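Local coordinates for protein esterase E25 (Uncultured bacterium, PDB 4Q05) that probably hydrolyses carboxylic esters, working as a dimeric alpha/beta-hydrolase esterase of the GTSAG motif subfamily of the bacterial hormone-sensitive lipase family, at residues A[94-99]-A[145-150]; A[106-109]-A[114-117]; A[110-115]-A[188-193]. All blocks are in the same frame, centred on the assembly; numbering follows the deposited sequence.

Contact 1 (A[94-99]-A[145-150]); sequences MAREIS and GGEAGT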
loop_
_atom_site.group_PDB
_atom_site.type_symbol
_atom_site.label_atom_id
_atom_site.label_comp_id
_atom_site.label_asym_id
_atom_site.label_seq_id
_atom_site.Cartn_x
_atom_site.Cartn_y
_atom_site.Cartn_z
ATOM N N MET A 94 26.931 -13.718 -1.177
ATOM C CA MET A 94 26.241 -12.710 -0.380
ATOM C C MET A 94 25.647 -13.340 0.879
ATOM O O MET A 94 25.746 -12.785 1.977
ATOM C CB MET A 94 25.141 -12.017 -1.190
ATOM C CG MET A 94 25.664 -11.241 -2.399
ATOM S SD MET A 94 24.375 -10.622 -3.504
ATOM C CE MET A 94 25.354 -10.172 -4.940
ATOM N N ALA A 95 25.025 -14.502 0.711
ATOM C CA ALA A 95 24.353 -15.175 1.822
ATOM C C ALA A 95 25.332 -15.462 2.949
ATOM O O ALA A 95 25.086 -15.118 4.105
ATOM C CB ALA A 95 23.708 -16.462 1.344
ATOM N N ARG A 96 26.450 -16.086 2.602
ATOM C CA ARG A 96 27.465 -16.418 3.591
ATOM C C ARG A 96 28.042 -15.168 4.241
ATOM O O ARG A 96 28.310 -15.149 5.441
ATOM C CB ARG A 96 28.573 -17.230 2.940
ATOM C CG ARG A 96 28.062 -18.511 2.328
ATOM C CD ARG A 96 29.190 -19.439 1.931
ATOM N NE ARG A 96 28.690 -20.781 1.652
ATOM C CZ ARG A 96 29.378 -21.709 0.998
ATOM N NH1 ARG A 96 30.597 -21.438 0.547
ATOM N NH2 ARG A 96 28.843 -22.907 0.788
ATOM N N GLU A 97 28.224 -14.118 3.450
ATOM C CA GLU A 97 28.779 -12.885 3.984
ATOM C C GLU A 97 27.855 -12.283 5.032
ATOM O O GLU A 97 28.302 -11.911 6.116
ATOM C CB GLU A 97 29.050 -11.876 2.868
ATOM C CG GLU A 97 29.728 -10.591 3.348
ATOM C CD GLU A 97 31.111 -10.828 3.957
ATOM O OE1 GLU A 97 31.684 -11.927 3.764
ATOM O OE2 GLU A 97 31.623 -9.904 4.630
ATOM N N ILE A 98 26.567 -12.181 4.715
ATOM C CA ILE A 98 25.616 -11.668 5.690
ATOM C C ILE A 98 25.620 -12.566 6.920
ATOM O O ILE A 98 25.581 -12.078 8.053
ATOM C CB ILE A 98 24.184 -11.622 5.148
ATOM C CG1 ILE A 98 24.133 -10.939 3.781
ATOM C CG2 ILE A 98 23.291 -10.900 6.126
ATOM C CD1 ILE A 98 24.023 -9.444 3.852
ATOM N N SER A 99 25.660 -13.878 6.687
ATOM C CA SER A 99 25.623 -14.860 7.770
ATOM C C SER A 99 26.788 -14.653 8.725
ATOM O O SER A 99 26.602 -14.589 9.936
ATOM C CB SER A 99 25.684 -16.291 7.221
ATOM O OG SER A 99 24.533 -16.586 6.467
ATOM N N GLY A 145 17.951 -21.463 -6.087
ATOM C CA GLY A 145 18.058 -22.824 -5.607
ATOM C C GLY A 145 19.240 -22.932 -4.663
ATOM O O GLY A 145 20.155 -22.100 -4.688
ATOM N N GLY A 146 19.219 -23.946 -3.811
ATOM C CA GLY A 146 20.332 -24.168 -2.914
ATOM C C GLY A 146 20.539 -23.029 -1.941
ATOM O O GLY A 146 19.595 -22.339 -1.529
ATOM N N GLU A 147 21.794 -22.827 -1.569
ATOM C CA GLU A 147 22.116 -21.902 -0.507
ATOM C C GLU A 147 21.835 -20.469 -0.945
ATOM O O GLU A 147 21.674 -19.576 -0.117
ATOM C CB GLU A 147 23.576 -22.082 -0.096
ATOM C CG GLU A 147 23.906 -21.465 1.238
ATOM C CD GLU A 147 25.335 -21.732 1.652
ATOM O OE1 GLU A 147 25.812 -21.061 2.591
ATOM O OE2 GLU A 147 25.973 -22.609 1.033
ATOM N N ALA A 148 21.733 -20.261 -2.255
ATOM C CA ALA A 148 21.439 -18.934 -2.779
ATOM C C ALA A 148 20.111 -18.427 -2.231
ATOM O O ALA A 148 19.911 -17.227 -2.083
ATOM C CB ALA A 148 21.420 -18.956 -4.301
ATOM N N GLY A 149 19.211 -19.353 -1.913
ATOM C CA GLY A 149 17.885 -18.997 -1.443
ATOM C C GLY A 149 17.812 -18.592 0.012
ATOM O O GLY A 149 16.746 -18.197 0.492
ATOM N N THR A 150 18.935 -18.664 0.721
ATOM C CA THR A 150 18.930 -18.378 2.154
ATOM C C THR A 150 19.045 -16.895 2.520
ATOM O O THR A 150 18.861 -16.532 3.683
ATOM C CB THR A 150 20.034 -19.150 2.904
ATOM O OG1 THR A 150 21.315 -18.805 2.358
ATOM C CG2 THR A 150 19.808 -20.663 2.791
#

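Contact 2 (A[106-109]-A[114-117]); sequences VEHG and VSVY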
loop_
_atom_site.group_PDB
_atom_site.type_symbol
_atom_site.label_atom_id
_atom_site.label_comp_id
_atom_site.label_asym_id
_atom_site.label_seq_id
_atom_site.Cartn_x
_atom_site.Cartn_y
_atom_site.Cartn_z
ATOM N N VAL A 106 23.782 -21.055 9.271
ATOM C CA VAL A 106 23.047 -21.595 8.135
ATOM C C VAL A 106 23.505 -23.011 7.822
ATOM O O VAL A 106 24.638 -23.229 7.383
ATOM C CB VAL A 106 23.215 -20.734 6.881
ATOM C CG1 VAL A 106 22.399 -21.322 5.744
ATOM C CG2 VAL A 106 22.793 -19.292 7.172
ATOM N N GLU A 107 22.623 -23.977 8.041
ATOM C CA GLU A 107 23.028 -25.382 7.955
ATOM C C GLU A 107 22.110 -26.185 7.062
ATOM O O GLU A 107 20.900 -26.232 7.297
ATOM C CB GLU A 107 23.056 -26.019 9.343
ATOM C CG GLU A 107 24.157 -25.468 10.250
ATOM C CD GLU A 107 25.544 -25.962 9.867
ATOM O OE1 GLU A 107 25.664 -26.793 8.935
ATOM O OE2 GLU A 107 26.519 -25.522 10.505
ATOM N N HIS A 108 22.694 -26.823 6.053
ATOM C CA HIS A 108 21.938 -27.643 5.128
ATOM C C HIS A 108 21.471 -28.901 5.823
ATOM O O HIS A 108 22.159 -29.439 6.688
ATOM C CB HIS A 108 22.800 -28.036 3.932
ATOM C CG HIS A 108 22.054 -28.791 2.876
ATOM N ND1 HIS A 108 20.995 -28.249 2.180
ATOM C CD2 HIS A 108 22.202 -30.052 2.408
ATOM C CE1 HIS A 108 20.528 -29.139 1.322
ATOM N NE2 HIS A 108 21.245 -30.241 1.440
ATOM N N GLY A 109 20.294 -29.369 5.442
ATOM C CA GLY A 109 19.802 -30.640 5.924
ATOM C C GLY A 109 18.770 -31.182 4.963
ATOM O O GLY A 109 18.507 -30.591 3.918
ATOM N N VAL A 114 13.574 -33.714 1.184
ATOM C CA VAL A 114 13.569 -32.312 0.729
ATOM C C VAL A 114 14.768 -31.537 1.282
ATOM O O VAL A 114 15.034 -31.548 2.486
ATOM C CB VAL A 114 12.267 -31.551 1.128
ATOM C CG1 VAL A 114 12.301 -30.099 0.597
ATOM C CG2 VAL A 114 11.023 -32.278 0.615
ATOM N N SER A 115 15.485 -30.866 0.392
ATOM C CA SER A 115 16.589 -29.995 0.786
ATOM C C SER A 115 16.068 -28.830 1.634
ATOM O O SER A 115 15.129 -28.138 1.238
ATOM C CB SER A 115 17.275 -29.450 -0.468
ATOM O OG SER A 115 18.396 -28.663 -0.125
ATOM N N VAL A 116 16.661 -28.622 2.806
ATOM C CA VAL A 116 16.294 -27.480 3.649
ATOM C C VAL A 116 17.523 -26.800 4.240
ATOM O O VAL A 116 18.601 -27.376 4.275
ATOM C CB VAL A 116 15.371 -27.888 4.815
ATOM C CG1 VAL A 116 14.087 -28.518 4.275
ATOM C CG2 VAL A 116 16.101 -28.838 5.782
ATOM N N TYR A 117 17.348 -25.573 4.715
ATOM C CA TYR A 117 18.409 -24.896 5.438
ATOM C C TYR A 117 17.876 -24.430 6.763
ATOM O O TYR A 117 16.857 -23.729 6.816
ATOM C CB TYR A 117 18.958 -23.715 4.634
ATOM C CG TYR A 117 19.738 -24.170 3.433
ATOM C CD1 TYR A 117 21.086 -24.486 3.536
ATOM C CD2 TYR A 117 19.116 -24.334 2.207
ATOM C CE1 TYR A 117 21.796 -24.934 2.435
ATOM C CE2 TYR A 117 19.817 -24.779 1.108
ATOM C CZ TYR A 117 21.152 -25.074 1.227
ATOM O OH TYR A 117 21.846 -25.520 0.128
#

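Contact 3 (A[110-115]-A[188-193]); sequences VIEGVS and YQHLLK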
loop_
_atom_site.group_PDB
_atom_site.type_symbol
_atom_site.label_atom_id
_atom_site.label_comp_id
_atom_site.label_asym_id
_atom_site.label_seq_id
_atom_site.Cartn_x
_atom_site.Cartn_y
_atom_site.Cartn_z
ATOM N N VAL A 110 18.188 -32.317 5.308
ATOM C CA VAL A 110 17.158 -32.908 4.465
ATOM C C VAL A 110 16.000 -33.349 5.342
ATOM O O VAL A 110 16.197 -33.932 6.410
ATOM C CB VAL A 110 17.698 -34.108 3.647
ATOM C CG1 VAL A 110 16.607 -34.655 2.745
ATOM C CG2 VAL A 110 18.884 -33.682 2.812
ATOM N N ILE A 111 14.794 -33.038 4.902
ATOM C CA ILE A 111 13.601 -33.448 5.614
ATOM C C ILE A 111 12.754 -34.230 4.637
ATOM O O ILE A 111 12.295 -33.681 3.632
ATOM C CB ILE A 111 12.819 -32.235 6.134
ATOM C CG1 ILE A 111 13.607 -31.560 7.258
ATOM C CG2 ILE A 111 11.423 -32.658 6.631
ATOM C CD1 ILE A 111 12.873 -30.423 7.907
ATOM N N GLU A 112 12.595 -35.523 4.898
ATOM C CA GLU A 112 11.812 -36.379 4.015
ATOM C C GLU A 112 12.237 -36.198 2.569
ATOM O O GLU A 112 11.405 -36.067 1.676
ATOM C CB GLU A 112 10.322 -36.077 4.180
ATOM C CG GLU A 112 9.835 -36.383 5.583
ATOM C CD GLU A 112 9.962 -37.866 5.893
ATOM O OE1 GLU A 112 9.536 -38.664 5.034
ATOM O OE2 GLU A 112 10.496 -38.230 6.968
ATOM N N GLY A 113 13.546 -36.170 2.345
ATOM C CA GLY A 113 14.072 -36.094 0.998
ATOM C C GLY A 113 14.127 -34.677 0.448
ATOM O O GLY A 113 14.655 -34.461 -0.638
ATOM N N VAL A 114 13.574 -33.714 1.184
ATOM C CA VAL A 114 13.569 -32.312 0.729
ATOM C C VAL A 114 14.768 -31.537 1.282
ATOM O O VAL A 114 15.034 -31.548 2.486
ATOM C CB VAL A 114 12.267 -31.551 1.128
ATOM C CG1 VAL A 114 12.301 -30.099 0.597
ATOM C CG2 VAL A 114 11.023 -32.278 0.615
ATOM N N SER A 115 15.485 -30.866 0.392
ATOM C CA SER A 115 16.589 -29.995 0.786
ATOM C C SER A 115 16.068 -28.830 1.634
ATOM O O SER A 115 15.129 -28.138 1.238
ATOM C CB SER A 115 17.275 -29.450 -0.468
ATOM O OG SER A 115 18.396 -28.663 -0.125
ATOM N N TYR A 188 6.113 -29.358 5.387
ATOM C CA TYR A 188 5.066 -28.903 6.300
ATOM C C TYR A 188 4.410 -30.075 7.047
ATOM O O TYR A 188 4.249 -30.029 8.267
ATOM C CB TYR A 188 4.004 -28.099 5.554
ATOM C CG TYR A 188 2.983 -27.466 6.467
ATOM C CD1 TYR A 188 3.302 -26.331 7.208
ATOM C CD2 TYR A 188 1.706 -28.001 6.590
ATOM C CE1 TYR A 188 2.377 -25.746 8.051
ATOM C CE2 TYR A 188 0.772 -27.421 7.425
ATOM C CZ TYR A 188 1.114 -26.287 8.149
ATOM O OH TYR A 188 0.194 -25.698 8.987
ATOM N N GLN A 189 4.026 -31.118 6.315
ATOM C CA GLN A 189 3.410 -32.282 6.953
ATOM C C GLN A 189 4.322 -32.868 8.007
ATOM O O GLN A 189 3.882 -33.208 9.104
ATOM C CB GLN A 189 3.055 -33.356 5.924
ATOM C CG GLN A 189 1.754 -33.083 5.188
ATOM C CD GLN A 189 0.777 -34.258 5.252
ATOM O OE1 GLN A 189 1.066 -35.355 4.746
ATOM N NE2 GLN A 189 -0.385 -34.034 5.877
ATOM N N HIS A 190 5.603 -32.989 7.675
ATOM C CA HIS A 190 6.567 -33.514 8.629
ATOM C C HIS A 190 6.580 -32.686 9.900
ATOM O O HIS A 190 6.591 -33.228 11.002
ATOM C CB HIS A 190 7.964 -33.567 8.022
ATOM C CG HIS A 190 9.037 -33.905 9.009
ATOM N ND1 HIS A 190 9.325 -35.199 9.381
ATOM C CD2 HIS A 190 9.894 -33.116 9.705
ATOM C CE1 HIS A 190 10.310 -35.199 10.261
ATOM N NE2 HIS A 190 10.676 -33.946 10.472
ATOM N N LEU A 191 6.577 -31.366 9.742
ATOM C CA LEU A 191 6.613 -30.478 10.892
ATOM C C LEU A 191 5.399 -30.651 11.802
ATOM O O LEU A 191 5.537 -30.618 13.023
ATOM C CB LEU A 191 6.750 -29.016 10.440
ATOM C CG LEU A 191 8.074 -28.684 9.750
ATOM C CD1 LEU A 191 8.020 -27.301 9.120
ATOM C CD2 LEU A 191 9.234 -28.792 10.743
ATOM N N LEU A 192 4.220 -30.834 11.210
ATOM C CA LEU A 192 3.009 -31.055 11.997
ATOM C C LEU A 192 3.058 -32.353 12.807
ATOM O O LEU A 192 2.405 -32.453 13.843
ATOM C CB LEU A 192 1.760 -31.048 11.121
ATOM C CG LEU A 192 1.384 -29.709 10.479
ATOM C CD1 LEU A 192 -0.117 -29.562 10.367
ATOM C CD2 LEU A 192 1.965 -28.558 11.265
ATOM N N LYS A 193 3.816 -33.342 12.337
ATOM C CA LYS A 193 4.047 -34.554 13.123
ATOM C C LYS A 193 4.808 -34.201 14.397
ATOM O O LYS A 193 4.715 -34.903 15.405
ATOM C CB LYS A 193 4.843 -35.597 12.322
ATOM C CG LYS A 193 4.001 -36.498 11.424
ATOM C CD LYS A 193 4.862 -37.459 10.570
ATOM C CE LYS A 193 5.495 -38.596 11.390
ATOM N NZ LYS A 193 6.931 -38.362 11.766
#

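Contact 1 (A[94-99]-A[145-150])
Helix 91-102 comes alongside the short 3-10 turn 147-149 at Ala95 and Thr150, whose CA atoms lie 6.3 Å apart. In this alpha/beta-hydrolase fold the turn belongs to the loop that leaves strand 132-136 with a His-Gly-Gly sequence, as in the hormone-sensitive lipase family, and leads into helix 151-160. The polar part of the contact is a side-on salt bridge between Arg96 and Glu147. The NE of Arg96 reaches OE1 of Glu147 at 3.0 Å along a nearly straight bond, 167° at the hydrogen and in the guanidinium plane; NH2 of Arg96 takes OE2 at 2.9 Å, more bent and tilted from that plane. Both carboxylate oxygens are met on their syn side, although the two flat groups are turned 49° against each other. Glu147 gets there with an extended chain, its CG anti to the backbone N (chi1 -164°), and crosses Arg96 at about a right angle. Two bonds to two oxygens limit the swivel of either group at this solvent-facing edge. Deeper in, the CB of Ala95 points at the turn, and Ala95 also touches Ile151 of the following helix. Thr150 folds back on its own turn: Glu147 O accepts hydrogen bonds from both the backbone N and the OG1 of Thr150, the latter at 2.6 Å in the carbonyl plane. That same OG1 meets the methyl of Ala95, 3.5 Å from its CB.

Contact 2 (A[106-109]-A[114-117])
Tyr117 turns one face of its ring to ND1 of His108, which stands 3.3 Å from CZ of Tyr117, offset toward the rim of the phenol. The ring planes are inclined by 51° and the centroids stand 4.8 Å apart, an oblique aromatic pair. The CB of His108 continues the overlap, 3.6 Å from CE1 of Tyr117, and CG anti to the backbone N (chi1 -175°) swings the imidazole over the phenol. Next along the same edge of the phenol, CG1 of Val106 lies 4.1 Å from CD1 of Tyr117. Below these side chains runs an antiparallel hairpin. His108 and Tyr117 form a non-hydrogen-bonded pair, their CA atoms only 4.5 Å apart, and Gly109 and Val116 form the next, hydrogen-bonded pair: Gly109 N to Val116 O and Val116 N to Gly109 O, both 2.9 Å. The CG2 of Val116 covers the Gly109 carbonyl on the sheet face opposite the aromatic pair. With an alanine here instead of Tyr117, the imidazole of His108 is likely to lose the ring face under its ND1, and a gap would probably open beside Val106 and Thr150. Ser115 sends its OG to Asp168, a hydrogen bond to the next strand. Strand 105-111 is the outermost of the sheet within this chain, and strand 114-120 joins it to strand 164-168; Val114 and Val116 face helix 179-194, whereas Tyr117 leans on Glu147 and Thr150, in the loop before helix 151-160.

Contact 3 (A[110-115]-A[188-193])
His190 and Ile111 meet at about a right angle, the imidazole reaching out from helix 179-194 toward the tip of the beta hairpin formed by strands 105-111 and 114-120. At the outer side of the alpha/beta-hydrolase sheet, the contact joins this hairpin to a helix packed on one of the sheet faces. The touching branch of Ile111 is its methyl CG2, which approaches the ring obliquely, 3.5 Å from CD2 and 3.6 Å from CG of His190. With CG anti to the backbone N (chi1 171°), His190 carries its ring away from the helix and onto this methyl. Glu112 borders the imidazole near ND1, again crossing at about a right angle, and does so through its aliphatic part: its CG lies 4.0 Å from ND1 of His190. The Glu112 chain bends at chi2 (-64°), and the carboxylate and ring planes are 22° apart. If the histidine were protonated, the carboxylate would probably favour that charge, though the two groups are not in bonding contact. Ile111 also rests on Leu165, Val116 and Tyr118, so its side chain bridges sheet and helix. Both hairpin residues lie in a type I' turn from Ile111 to Val114, with Glu112 and Gly113 at its corners. Two backbone bonds close it, Ile111 N to Val114 O and Val114 N to Ile111 O, each 2.8 Å.

From the N-terminal side, helix 91-102 comes first and leads directly into strand 105-111. Contact 2 closes the shortest loop, pairing that strand with 114-120 as a hairpin, and lies wholly within the longer loop that contact 1 closes when residues 145-150 return to the helix. Contact 3 starts at the hairpin tip, sharing Val114 and Ser115 with contact 2, and closes only at helix 179-194, so its loop crosses that of contact 1. Tyr117 touches Glu147 and Thr150, joining contacts 1 and 2, while Val116 packs on Ile111 between contacts 2 and 3. Together they tie helix 91-102, the loop before helix 151-160, the outer hairpin and helix 179-194.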